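Local structure of putative ADP-Ribosyltransferase Scabin (Streptomyces scabiei 87.22, 5EWY) at residues Ala51-Arg56 with Gly166-Phe171; Arg61-Pro66 with Gln100-Ser105; Gly73-Ser78 with Val116-Asp121; Val143-Thr148 with Gln158-Phe163. The protein probably transfers ADP-ribose from NAD+ to DNA as a mono-ADP-ribosyltransferase toxin of the potato-scab pathogen, and here holds a tricyclic lactam inhibitor. All coordinates share one frame; numbering follows the deposited sequence.

Contact 1: Ala51-Arg56 with Gly166-Phe171; sequences AAADPR and GIRTEF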
# COMPACT_ATOMS: atom_id res chain seq x y z
N ALA A 51 8.37 5.79 -5.05
CA ALA A 51 7.71 5.98 -3.77
C ALA A 51 8.43 5.29 -2.62
O ALA A 51 8.05 5.52 -1.48
CB ALA A 51 6.30 5.41 -3.83
N ALA A 52 9.46 4.51 -2.89
CA ALA A 52 10.01 3.61 -1.88
C ALA A 52 10.59 4.37 -0.69
O ALA A 52 11.35 5.33 -0.85
CB ALA A 52 11.08 2.74 -2.53
N ALA A 53 10.23 3.90 0.52
CA ALA A 53 10.89 4.37 1.73
C ALA A 53 12.25 3.73 1.95
O ALA A 53 13.09 4.32 2.62
CB ALA A 53 9.99 4.11 2.94
N ASP A 54 12.48 2.54 1.39
CA ASP A 54 13.76 1.85 1.47
C ASP A 54 14.22 1.62 0.03
O ASP A 54 13.81 0.64 -0.61
CB ASP A 54 13.64 0.53 2.22
CG ASP A 54 14.99 -0.06 2.55
OD1 ASP A 54 15.97 0.26 1.85
OD2 ASP A 54 15.06 -0.85 3.52
N PRO A 55 15.03 2.51 -0.53
CA PRO A 55 15.41 2.37 -1.94
C PRO A 55 16.37 1.22 -2.21
O PRO A 55 16.74 1.00 -3.37
CB PRO A 55 16.05 3.73 -2.27
CG PRO A 55 16.60 4.19 -0.97
CD PRO A 55 15.63 3.71 0.08
N ARG A 56 16.80 0.48 -1.19
CA ARG A 56 17.65 -0.67 -1.45
C ARG A 56 16.89 -1.81 -2.12
O ARG A 56 17.51 -2.81 -2.49
CB ARG A 56 18.27 -1.18 -0.15
CG ARG A 56 19.14 -0.17 0.57
CD ARG A 56 19.60 -0.73 1.90
NE ARG A 56 18.47 -1.02 2.78
CZ ARG A 56 18.54 -1.79 3.86
NH1 ARG A 56 19.69 -2.35 4.21
NH2 ARG A 56 17.46 -2.00 4.59
N GLY A 166 8.40 -0.25 0.06
CA GLY A 166 7.46 0.50 0.86
C GLY A 166 7.13 1.86 0.28
O GLY A 166 7.17 2.07 -0.93
N ILE A 167 6.75 2.76 1.18
CA ILE A 167 6.07 4.01 0.81
C ILE A 167 6.55 5.11 1.75
O ILE A 167 6.34 5.03 2.97
CB ILE A 167 4.55 3.87 0.95
CG1 ILE A 167 4.02 2.65 0.18
CG2 ILE A 167 3.85 5.16 0.47
CD1 ILE A 167 2.59 2.33 0.51
N ARG A 168 7.14 6.16 1.18
CA ARG A 168 7.58 7.30 1.97
C ARG A 168 6.40 8.04 2.57
O ARG A 168 5.30 8.06 2.01
CB ARG A 168 8.38 8.28 1.09
CG ARG A 168 9.74 7.76 0.67
CD ARG A 168 10.68 8.88 0.27
NE ARG A 168 10.27 9.54 -0.97
CZ ARG A 168 10.42 9.01 -2.18
NH1 ARG A 168 10.96 7.81 -2.33
NH2 ARG A 168 10.03 9.69 -3.25
N THR A 169 6.66 8.74 3.68
CA THR A 169 5.58 9.41 4.39
C THR A 169 4.91 10.50 3.54
O THR A 169 3.71 10.74 3.70
CB THR A 169 6.08 10.00 5.71
OG1 THR A 169 4.99 10.63 6.40
CG2 THR A 169 7.20 11.02 5.48
N GLU A 170 5.64 11.11 2.60
CA GLU A 170 5.04 12.17 1.78
C GLU A 170 3.87 11.64 0.96
O GLU A 170 3.10 12.44 0.41
CB GLU A 170 6.08 12.82 0.86
CG GLU A 170 6.63 11.93 -0.24
CD GLU A 170 7.78 12.55 -0.99
OE1 GLU A 170 7.54 13.46 -1.82
OE2 GLU A 170 8.93 12.12 -0.74
N PHE A 171 3.76 10.33 0.80
CA PHE A 171 2.67 9.72 0.03
C PHE A 171 1.57 9.14 0.89
O PHE A 171 0.64 8.52 0.36
CB PHE A 171 3.21 8.64 -0.92
CG PHE A 171 4.28 9.14 -1.83
CD1 PHE A 171 4.00 10.07 -2.83
CD2 PHE A 171 5.59 8.74 -1.67
CE1 PHE A 171 4.99 10.55 -3.65
CE2 PHE A 171 6.58 9.22 -2.50
CZ PHE A 171 6.29 10.11 -3.49

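Contact 2: Arg61-Pro66 with Gln100-Ser105; sequences RITPDP and QYDIES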
# COMPACT_ATOMS: atom_id res chain seq x y z
N ARG A 61 14.66 -8.41 -8.87
CA ARG A 61 14.38 -9.66 -8.18
C ARG A 61 12.89 -9.93 -8.01
O ARG A 61 12.53 -11.00 -7.52
CB ARG A 61 15.04 -9.65 -6.80
CG ARG A 61 16.55 -9.79 -6.87
CD ARG A 61 17.20 -9.62 -5.51
NE ARG A 61 16.74 -10.62 -4.55
CZ ARG A 61 16.92 -10.53 -3.24
NH1 ARG A 61 17.55 -9.48 -2.72
NH2 ARG A 61 16.47 -11.49 -2.44
N ILE A 62 12.03 -9.00 -8.41
CA ILE A 62 10.60 -9.23 -8.31
C ILE A 62 10.21 -10.36 -9.26
O ILE A 62 10.61 -10.37 -10.43
CB ILE A 62 9.81 -7.95 -8.64
CG1 ILE A 62 10.13 -6.85 -7.64
CG2 ILE A 62 8.32 -8.24 -8.66
CD1 ILE A 62 9.66 -5.48 -8.09
N THR A 63 9.44 -11.31 -8.75
CA THR A 63 8.88 -12.36 -9.59
C THR A 63 7.41 -12.52 -9.26
O THR A 63 6.99 -12.25 -8.13
CB THR A 63 9.61 -13.73 -9.40
OG1 THR A 63 9.57 -14.15 -8.02
CG2 THR A 63 11.05 -13.63 -9.84
N PRO A 64 6.59 -12.90 -10.24
CA PRO A 64 6.91 -12.91 -11.67
C PRO A 64 7.06 -11.49 -12.18
O PRO A 64 6.99 -10.55 -11.38
CB PRO A 64 5.70 -13.61 -12.30
CG PRO A 64 4.60 -13.35 -11.37
CD PRO A 64 5.19 -13.28 -9.99
N ASP A 65 7.26 -11.32 -13.48
CA ASP A 65 7.44 -9.98 -14.04
C ASP A 65 6.30 -9.07 -13.58
O ASP A 65 5.13 -9.40 -13.81
CB ASP A 65 7.49 -10.05 -15.56
CG ASP A 65 8.77 -10.69 -16.08
OD1 ASP A 65 9.80 -10.61 -15.38
OD2 ASP A 65 8.74 -11.26 -17.19
N PRO A 66 6.59 -7.95 -12.93
CA PRO A 66 5.51 -7.15 -12.34
C PRO A 66 4.75 -6.37 -13.40
O PRO A 66 5.32 -5.90 -14.39
CB PRO A 66 6.24 -6.21 -11.38
CG PRO A 66 7.59 -6.09 -11.93
CD PRO A 66 7.91 -7.42 -12.54
N GLN A 100 10.98 -12.25 0.91
CA GLN A 100 10.36 -13.02 -0.17
C GLN A 100 9.99 -12.07 -1.31
O GLN A 100 9.00 -11.35 -1.22
CB GLN A 100 9.10 -13.69 0.38
CG GLN A 100 8.30 -14.49 -0.63
CD GLN A 100 9.14 -15.54 -1.31
OE1 GLN A 100 9.67 -15.34 -2.41
NE2 GLN A 100 9.32 -16.67 -0.64
N TYR A 101 10.77 -12.10 -2.39
CA TYR A 101 10.49 -11.28 -3.56
C TYR A 101 9.44 -11.89 -4.47
O TYR A 101 8.94 -11.20 -5.36
CB TYR A 101 11.77 -11.03 -4.36
CG TYR A 101 12.53 -9.80 -3.92
CD1 TYR A 101 13.31 -9.82 -2.79
CD2 TYR A 101 12.42 -8.61 -4.63
CE1 TYR A 101 14.01 -8.69 -2.37
CE2 TYR A 101 13.11 -7.48 -4.22
CZ TYR A 101 13.89 -7.53 -3.09
OH TYR A 101 14.58 -6.41 -2.67
N ASP A 102 9.08 -13.16 -4.29
CA ASP A 102 8.04 -13.74 -5.14
C ASP A 102 6.67 -13.31 -4.64
O ASP A 102 6.30 -13.57 -3.48
CB ASP A 102 8.11 -15.25 -5.22
CG ASP A 102 7.08 -15.80 -6.19
OD1 ASP A 102 7.29 -15.64 -7.42
OD2 ASP A 102 6.05 -16.34 -5.74
N ILE A 103 5.90 -12.67 -5.52
CA ILE A 103 4.65 -12.04 -5.10
C ILE A 103 3.62 -13.09 -4.71
O ILE A 103 2.93 -12.95 -3.70
CB ILE A 103 4.14 -11.11 -6.21
CG1 ILE A 103 5.01 -9.85 -6.23
CG2 ILE A 103 2.67 -10.75 -5.98
CD1 ILE A 103 5.01 -9.18 -7.52
N GLU A 104 3.48 -14.14 -5.53
CA GLU A 104 2.51 -15.18 -5.22
C GLU A 104 2.82 -15.81 -3.86
O GLU A 104 1.90 -16.05 -3.06
CB GLU A 104 2.53 -16.24 -6.33
CG GLU A 104 1.29 -17.09 -6.39
CD GLU A 104 1.37 -18.17 -7.45
OE1 GLU A 104 2.45 -18.37 -8.08
OE2 GLU A 104 0.33 -18.84 -7.65
N SER A 105 4.10 -16.08 -3.59
CA SER A 105 4.48 -16.67 -2.30
C SER A 105 4.11 -15.74 -1.15
O SER A 105 3.54 -16.18 -0.15
CB SER A 105 5.99 -16.96 -2.26
OG SER A 105 6.37 -17.94 -3.20

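Contact 3: Gly73-Ser78 with Val116-Asp121; sequences GTLYRS and VSTTYD. With 5TQ (4-(8-fluoranyl-6-oxidanylidene-1,3,4,5-tetrahydrobenzo[c][1,6]naphthyridin-2-yl)butanoic acid), chain B.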
# COMPACT_ATOMS: atom_id res chain seq x y z
N GLY A 73 -5.31 6.72 -8.09
CA GLY A 73 -6.34 6.89 -7.11
C GLY A 73 -5.83 6.57 -5.72
O GLY A 73 -4.76 5.99 -5.53
N THR A 74 -6.61 6.99 -4.73
CA THR A 74 -6.30 6.71 -3.34
C THR A 74 -6.27 5.20 -3.13
O THR A 74 -7.14 4.48 -3.63
CB THR A 74 -7.35 7.32 -2.44
OG1 THR A 74 -7.45 8.72 -2.70
CG2 THR A 74 -6.99 7.13 -0.96
N LEU A 75 -5.24 4.74 -2.42
CA LEU A 75 -5.10 3.36 -1.96
C LEU A 75 -5.21 3.36 -0.45
O LEU A 75 -5.16 4.41 0.20
CB LEU A 75 -3.77 2.76 -2.42
CG LEU A 75 -3.53 2.71 -3.93
CD1 LEU A 75 -2.11 2.23 -4.22
CD2 LEU A 75 -4.53 1.85 -4.65
N TYR A 76 -5.32 2.16 0.10
CA TYR A 76 -5.57 2.01 1.53
C TYR A 76 -4.69 0.92 2.11
O TYR A 76 -4.28 0.00 1.41
CB TYR A 76 -7.07 1.71 1.83
CG TYR A 76 -7.95 2.65 1.06
CD1 TYR A 76 -8.33 2.36 -0.24
CD2 TYR A 76 -8.35 3.85 1.61
CE1 TYR A 76 -9.08 3.27 -0.98
CE2 TYR A 76 -9.11 4.76 0.88
CZ TYR A 76 -9.48 4.41 -0.38
OH TYR A 76 -10.20 5.33 -1.11
N ARG A 77 -4.39 1.06 3.39
CA ARG A 77 -3.68 0.02 4.11
C ARG A 77 -4.22 -0.04 5.53
O ARG A 77 -4.15 0.96 6.26
CB ARG A 77 -2.17 0.28 4.13
CG ARG A 77 -1.45 -0.77 4.97
CD ARG A 77 0.07 -0.63 4.89
NE ARG A 77 0.70 -1.43 5.95
CZ ARG A 77 0.95 -2.73 5.88
NH1 ARG A 77 1.49 -3.34 6.94
NH2 ARG A 77 0.73 -3.43 4.79
N SER A 78 -4.73 -1.22 5.92
CA SER A 78 -5.07 -1.53 7.31
C SER A 78 -3.76 -1.86 8.03
O SER A 78 -2.98 -2.65 7.53
CB SER A 78 -6.02 -2.74 7.30
OG SER A 78 -6.33 -3.10 8.62
N VAL A 116 5.34 -3.56 0.82
CA VAL A 116 4.27 -3.10 1.69
C VAL A 116 2.96 -3.27 0.94
O VAL A 116 2.79 -2.69 -0.14
CB VAL A 116 4.48 -1.65 2.15
CG1 VAL A 116 3.26 -1.16 2.92
CG2 VAL A 116 5.72 -1.55 3.04
N SER A 117 2.03 -4.01 1.53
CA SER A 117 0.75 -4.28 0.90
C SER A 117 -0.21 -3.13 1.12
O SER A 117 -0.32 -2.58 2.22
CB SER A 117 0.11 -5.52 1.50
OG SER A 117 0.89 -6.66 1.19
N THR A 118 -0.93 -2.79 0.06
CA THR A 118 -2.02 -1.82 0.08
C THR A 118 -3.13 -2.41 -0.75
O THR A 118 -2.97 -3.44 -1.41
CB THR A 118 -1.60 -0.45 -0.50
OG1 THR A 118 -1.43 -0.56 -1.92
CG2 THR A 118 -0.29 0.06 0.16
N THR A 119 -4.27 -1.72 -0.78
CA THR A 119 -5.41 -2.20 -1.54
C THR A 119 -6.11 -1.06 -2.25
O THR A 119 -6.16 0.07 -1.76
CB THR A 119 -6.41 -2.96 -0.62
OG1 THR A 119 -7.56 -3.37 -1.36
CG2 THR A 119 -6.84 -2.12 0.55
N TYR A 120 -6.76 -1.41 -3.36
CA TYR A 120 -7.68 -0.50 -4.02
C TYR A 120 -8.99 -0.33 -3.26
O TYR A 120 -9.75 0.59 -3.56
CB TYR A 120 -8.03 -1.05 -5.41
CG TYR A 120 -6.93 -1.05 -6.45
CD1 TYR A 120 -6.52 0.13 -7.05
CD2 TYR A 120 -6.41 -2.25 -6.93
CE1 TYR A 120 -5.57 0.13 -8.05
CE2 TYR A 120 -5.43 -2.25 -7.92
CZ TYR A 120 -5.05 -1.05 -8.49
OH TYR A 120 -4.10 -1.02 -9.49
N ASP A 121 -9.27 -1.20 -2.29
CA ASP A 121 -10.58 -1.28 -1.63
C ASP A 121 -10.56 -0.53 -0.30
O ASP A 121 -9.96 -1.01 0.69
CB ASP A 121 -10.91 -2.76 -1.42
CG ASP A 121 -12.25 -2.99 -0.79
OD1 ASP A 121 -13.00 -2.04 -0.53
OD2 ASP A 121 -12.57 -4.20 -0.57
N12 5TQ B . -0.76 -7.68 6.59
C13 5TQ B . -1.01 -6.72 7.48
C15 5TQ B . 0.03 -8.89 6.99
C17 5TQ B . 2.45 -8.26 7.46
C01 5TQ B . -4.01 -5.18 2.01
C02 5TQ B . -3.84 -6.18 1.07
C03 5TQ B . -3.10 -7.32 1.36
C04 5TQ B . -2.50 -7.45 2.60
C05 5TQ B . -2.68 -6.46 3.59
C06 5TQ B . -3.43 -5.32 3.27
C07 5TQ B . -3.63 -4.29 4.29
C08 5TQ B . -2.08 -6.57 4.90
C09 5TQ B . -2.32 -5.51 5.82
N10 5TQ B . -3.05 -4.42 5.49
C11 5TQ B . -1.30 -7.65 5.35
C14 5TQ B . -1.72 -5.61 7.14
C16 5TQ B . 1.11 -8.68 8.04
C18 5TQ B . 2.52 -6.76 7.27
O19 5TQ B . -4.31 -3.26 4.03
F20 5TQ B . -4.41 -6.05 -0.13
O21 5TQ B . 3.56 -6.15 7.63
O22 5TQ B . 1.56 -6.16 6.77
O HOH W 1 2.82 -5.45 3.96

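Contact 4: Val143-Thr148 with Gln158-Phe163; sequences VDVNKT and QVEVAF. With 5TQ (4-(8-fluoranyl-6-oxidanylidene-1,3,4,5-tetrahydrobenzo[c][1,6]naphthyridin-2-yl)butanoic acid), chain B.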
# COMPACT_ATOMS: atom_id res chain seq x y z
N VAL A 143 3.09 -2.53 -7.52
CA VAL A 143 2.83 -3.70 -8.34
C VAL A 143 1.36 -4.10 -8.16
O VAL A 143 0.92 -4.40 -7.05
CB VAL A 143 3.75 -4.87 -7.96
CG1 VAL A 143 3.43 -6.07 -8.83
CG2 VAL A 143 5.23 -4.47 -8.09
N ASP A 144 0.61 -4.12 -9.25
CA ASP A 144 -0.79 -4.55 -9.20
C ASP A 144 -0.80 -6.07 -9.11
O ASP A 144 -0.45 -6.77 -10.06
CB ASP A 144 -1.55 -4.03 -10.41
CG ASP A 144 -3.03 -4.33 -10.34
OD1 ASP A 144 -3.39 -5.47 -10.01
OD2 ASP A 144 -3.86 -3.43 -10.62
N VAL A 145 -1.19 -6.59 -7.94
CA VAL A 145 -1.03 -8.02 -7.68
C VAL A 145 -1.86 -8.84 -8.65
O VAL A 145 -1.36 -9.79 -9.25
CB VAL A 145 -1.35 -8.34 -6.21
CG1 VAL A 145 -1.48 -9.87 -6.00
CG2 VAL A 145 -0.26 -7.81 -5.31
N ASN A 146 -3.15 -8.52 -8.78
CA ASN A 146 -4.00 -9.35 -9.62
C ASN A 146 -3.61 -9.26 -11.10
O ASN A 146 -3.77 -10.24 -11.84
CB ASN A 146 -5.47 -9.02 -9.42
CG ASN A 146 -5.97 -9.45 -8.06
OD1 ASN A 146 -5.24 -10.05 -7.26
ND2 ASN A 146 -7.23 -9.14 -7.79
N LYS A 147 -3.09 -8.12 -11.55
CA LYS A 147 -2.61 -8.03 -12.92
C LYS A 147 -1.32 -8.83 -13.11
O LYS A 147 -1.03 -9.27 -14.23
CB LYS A 147 -2.37 -6.58 -13.33
CG LYS A 147 -3.63 -5.77 -13.49
CD LYS A 147 -3.31 -4.37 -14.01
CE LYS A 147 -4.53 -3.47 -14.02
NZ LYS A 147 -5.65 -4.06 -14.79
N THR A 148 -0.54 -9.00 -12.05
CA THR A 148 0.73 -9.71 -12.09
C THR A 148 0.58 -11.21 -11.91
O THR A 148 1.24 -11.97 -12.63
CB THR A 148 1.64 -9.13 -11.00
OG1 THR A 148 1.82 -7.73 -11.25
CG2 THR A 148 3.01 -9.81 -10.97
N GLN A 158 -8.74 -9.22 -2.32
CA GLN A 158 -8.07 -8.14 -1.61
C GLN A 158 -7.63 -7.01 -2.54
O GLN A 158 -7.20 -5.96 -2.04
CB GLN A 158 -6.82 -8.65 -0.91
CG GLN A 158 -7.03 -9.68 0.16
CD GLN A 158 -5.72 -9.95 0.88
OE1 GLN A 158 -4.69 -10.31 0.25
NE2 GLN A 158 -5.74 -9.77 2.19
N VAL A 159 -7.68 -7.23 -3.86
CA VAL A 159 -7.33 -6.22 -4.86
C VAL A 159 -6.10 -5.42 -4.43
O VAL A 159 -6.12 -4.18 -4.32
CB VAL A 159 -8.54 -5.38 -5.32
CG1 VAL A 159 -9.55 -6.25 -6.03
CG2 VAL A 159 -9.18 -4.63 -4.16
N GLU A 160 -5.01 -6.14 -4.25
CA GLU A 160 -3.80 -5.65 -3.60
C GLU A 160 -2.90 -4.93 -4.60
O GLU A 160 -2.80 -5.30 -5.77
CB GLU A 160 -3.04 -6.83 -2.98
CG GLU A 160 -1.82 -6.42 -2.22
CD GLU A 160 -1.11 -7.56 -1.56
OE1 GLU A 160 -1.69 -8.66 -1.50
OE2 GLU A 160 0.03 -7.33 -1.11
N VAL A 161 -2.22 -3.92 -4.09
CA VAL A 161 -1.11 -3.25 -4.76
C VAL A 161 0.08 -3.35 -3.80
O VAL A 161 0.01 -2.89 -2.64
CB VAL A 161 -1.44 -1.79 -5.11
CG1 VAL A 161 -0.22 -1.09 -5.74
CG2 VAL A 161 -2.66 -1.70 -6.04
N ALA A 162 1.17 -3.96 -4.27
CA ALA A 162 2.34 -4.21 -3.44
C ALA A 162 3.44 -3.21 -3.77
O ALA A 162 3.89 -3.13 -4.91
CB ALA A 162 2.86 -5.62 -3.68
N PHE A 163 3.88 -2.46 -2.76
CA PHE A 163 4.88 -1.42 -2.97
C PHE A 163 6.28 -1.94 -2.64
O PHE A 163 6.61 -2.11 -1.46
CB PHE A 163 4.57 -0.16 -2.15
CG PHE A 163 3.54 0.70 -2.81
CD1 PHE A 163 3.92 1.67 -3.72
CD2 PHE A 163 2.19 0.46 -2.61
CE1 PHE A 163 2.97 2.42 -4.38
CE2 PHE A 163 1.23 1.19 -3.27
CZ PHE A 163 1.61 2.17 -4.16
N12 5TQ B . -0.76 -7.68 6.59
C13 5TQ B . -1.01 -6.72 7.48
C15 5TQ B . 0.03 -8.89 6.99
C17 5TQ B . 2.45 -8.26 7.46
C01 5TQ B . -4.01 -5.18 2.01
C02 5TQ B . -3.84 -6.18 1.07
C03 5TQ B . -3.10 -7.32 1.36
C04 5TQ B . -2.50 -7.45 2.60
C05 5TQ B . -2.68 -6.46 3.59
C06 5TQ B . -3.43 -5.32 3.27
C07 5TQ B . -3.63 -4.29 4.29
C08 5TQ B . -2.08 -6.57 4.90
C09 5TQ B . -2.32 -5.51 5.82
N10 5TQ B . -3.05 -4.42 5.49
C11 5TQ B . -1.30 -7.65 5.35
C14 5TQ B . -1.72 -5.61 7.14
C16 5TQ B . 1.11 -8.68 8.04
C18 5TQ B . 2.52 -6.76 7.27
O19 5TQ B . -4.31 -3.26 4.03
F20 5TQ B . -4.41 -6.05 -0.13
O21 5TQ B . 3.56 -6.15 7.63
O22 5TQ B . 1.56 -6.16 6.77
O HOH W 2 -4.62 -6.26 -7.67
O HOH W 3 -5.10 -9.04 -4.68

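Contact 1: Ala51-Arg56 with Gly166-Phe171
The carbonyl oxygen of Ala51 is approached by two donors from Gly166-Phe171. Arg168 N bonds to Ala51 O at 2.9 Å, almost in line with the carbonyl, while the CA-H of Ile167 makes a weaker contact with the same oxygen. The next carbonyl goes to the arginine side chain: Arg168 NH1 reaches Ala52 O at 2.9 Å from above the carbonyl plane and bonds to His50 O as well. With CG beside the backbone N (chi1 -71°) and a bend at chi3, the chain runs along Ala53, its CG 3.7 Å from Ala53 CA, and lays one guanidinium face over Ala51 O. In the guanidinium plane Arg168 NE meets Glu170 OE2 in a 2.9 Å salt bridge, which limits rotation of the group. Phe171 fills the other end, its CE2 coming obliquely to 3.7 Å from Ala51 CA, with Glu170 CG over one ring face and Trp199 packed edge-to-face. A loop and a segment ending in a 3-10 turn are thus laid side by side, tying the N-terminal loop to the connection between strands 160-164 and 172-179, where the chain passes between the two sheets of the ADP-ribosyltransferase fold.

Contact 2: Arg61-Pro66 with Gln100-Ser105
Arg61 folds over one face of the Tyr101 ring like a lid. Its CB sits 3.9 Å from the ring centroid, offset toward the rim. The chain then bends at chi3 (61°), and the guanidinium comes down on the same face, over CE1, with the two planes 30° apart. Arg61 NH1 bonds to Ile97 O, and Tyr101 OH to Val96 O and Asp58 N, so both partners are fastened at their polar ends. Next to the ring, Ile62 crosses it at about a right angle and sends its CG2 branch the other way, to meet Ile103 CD1 at 3.6 Å. These two methyls touch between loop and helix, where Tyr115 and Val143 also press on Ile103. Pro64, which follows a cis peptide bond, presents its CD more loosely to Ile103 CB and packs on Thr148 and Ile149. The backbones are bridged between Thr63 and Asp102. Ile103 N bonds to Thr63 O at 2.9 Å, whereas the return bond from Thr63 N to Tyr101 O is weak at 3.4 Å; Tyr101 O also accepts from Tyr115 OH. Thr63 OG1 donates to the anti lone pair of Asp102 OD1 at 2.8 Å. Asp102 keeps its other oxygen for the helix: with CG anti to N (chi1 -176°), OD2 accepts from Ser105 N at 2.9 Å. The arrangement is a classic aspartate N-cap of helix 103-108, with the other carboxylate oxygen, OD1, held by Thr63 OG1 from the neighbouring loop.

Contact 3: Gly73-Ser78 with Val116-Asp121
The Arg77 guanidinium lies between Val116 CG1 on one face and inhibitor atom C14 on the other. Two acceptors meet its edge: Arg77 NH2 bonds to Ser117 O at 2.9 Å, in the guanidinium and carbonyl planes and on a lone pair, and Arg77 NH1 bonds to inhibitor carboxylate oxygen O22 at 2.8 Å. A side chain extended from CG to NE, with CG anti to the backbone N (chi1 176°), carries the group there, and Arg77 NE is held by a salt bridge to Asp79. The Tyr76 ring turns its edge to Thr119 O and Tyr120 O. An arginine on one strand facing a Ser-Thr-Thr run on another is consistent with the Arg and Ser-Thr-Ser-type elements of Arg-Ser-Glu ADP-ribosyltransferases, and strands 75-79 and 115-119, from different sheets, meet in one antiparallel hydrogen-bonded pair. Thr119 N bonds to Tyr76 O at 2.8 Å, and Tyr76 N to Thr119 O. The N-to-C directions of strand segments 75-78 and 116-119 are 121° apart. The inhibitor lactam pairs with the Ser78 backbone, O19 accepting from Ser78 N and N10 donating to Ser78 O at 2.7 Å, probably mimicking the nicotinamide amide. Ser117 CB packs against its aryl ring.

Contact 4: Val143-Thr148 with Gln158-Phe163
Val143 and Ala162 are joined by a close reciprocal pair of backbone bonds, Val143 N to Ala162 O and Ala162 N to Val143 O, each 2.8 Å long. They form the hydrogen-bonded end of a short antiparallel ladder that continues through the non-hydrogen-bonded pair Asp144-Val161. A third bond, from Val145 N to Glu160 O at 3.0 Å, carries the pairing into the first turn of helix 145-149. Here packing is tight: Val145 CG2 lies 3.7 Å from Glu160 CG and also touches Ala162 CB, with Val107 of helix 103-108 next to both Val145 and Glu160. Asp144 caps the helix, OD1 taking Lys147 N from above the carboxylate plane, while OD2 faces Tyr120 OH. Further along, the segments part and water takes over. One molecule links Asp144 OD1, Asn146 N and Glu160 O; another accepts from Glu160 N at 2.9 Å and lies beside Asn146 OD1, which is bonded to His153. At this partly exposed end Asn146 ND2, bonded to Ala156 O, only comes within 4.1 Å of Val159 CG1. CG anti to the backbone N (chi1 -177°) and the chain extended beyond it bring Glu160 to the inhibitor, its CB 3.3 Å from fluorine F20 and OE2 facing Ser117 OG. Gln158-Val159-Glu160 is consistent with the Q-x-E element of Arg-Ser-Glu class ADP-ribosyltransferases, as in the DNA-modifying pierisin-like enzymes, beside the inhibitor pocket, probably that of nicotinamide.

In the fold
Contacts 3 and 4, with centres 10 Å apart, share the inhibitor and meet through neighbouring strands 115-119 and 160-164. Ser117 OG and Glu160 OE2, 2.5 Å apart, and Tyr120 OH and Asp144 OD2, 2.7 Å apart, probably form hydrogen bonds, the first linking the Ser-Thr-Thr and Q-x-E elements. Contact 2 backs contact 4 away from the ligand: Ile103 CD1 lies 3.7 Å from Val143 CG1, while the Ile103 side chain remains about 10 Å from the inhibitor. Contact 1 encloses the other three in sequence and flanks contact 3, with Gly166 CA 3.5 Å from Val116 CG2 and Ile167 packed on Thr118, behind the strand that lines the pocket.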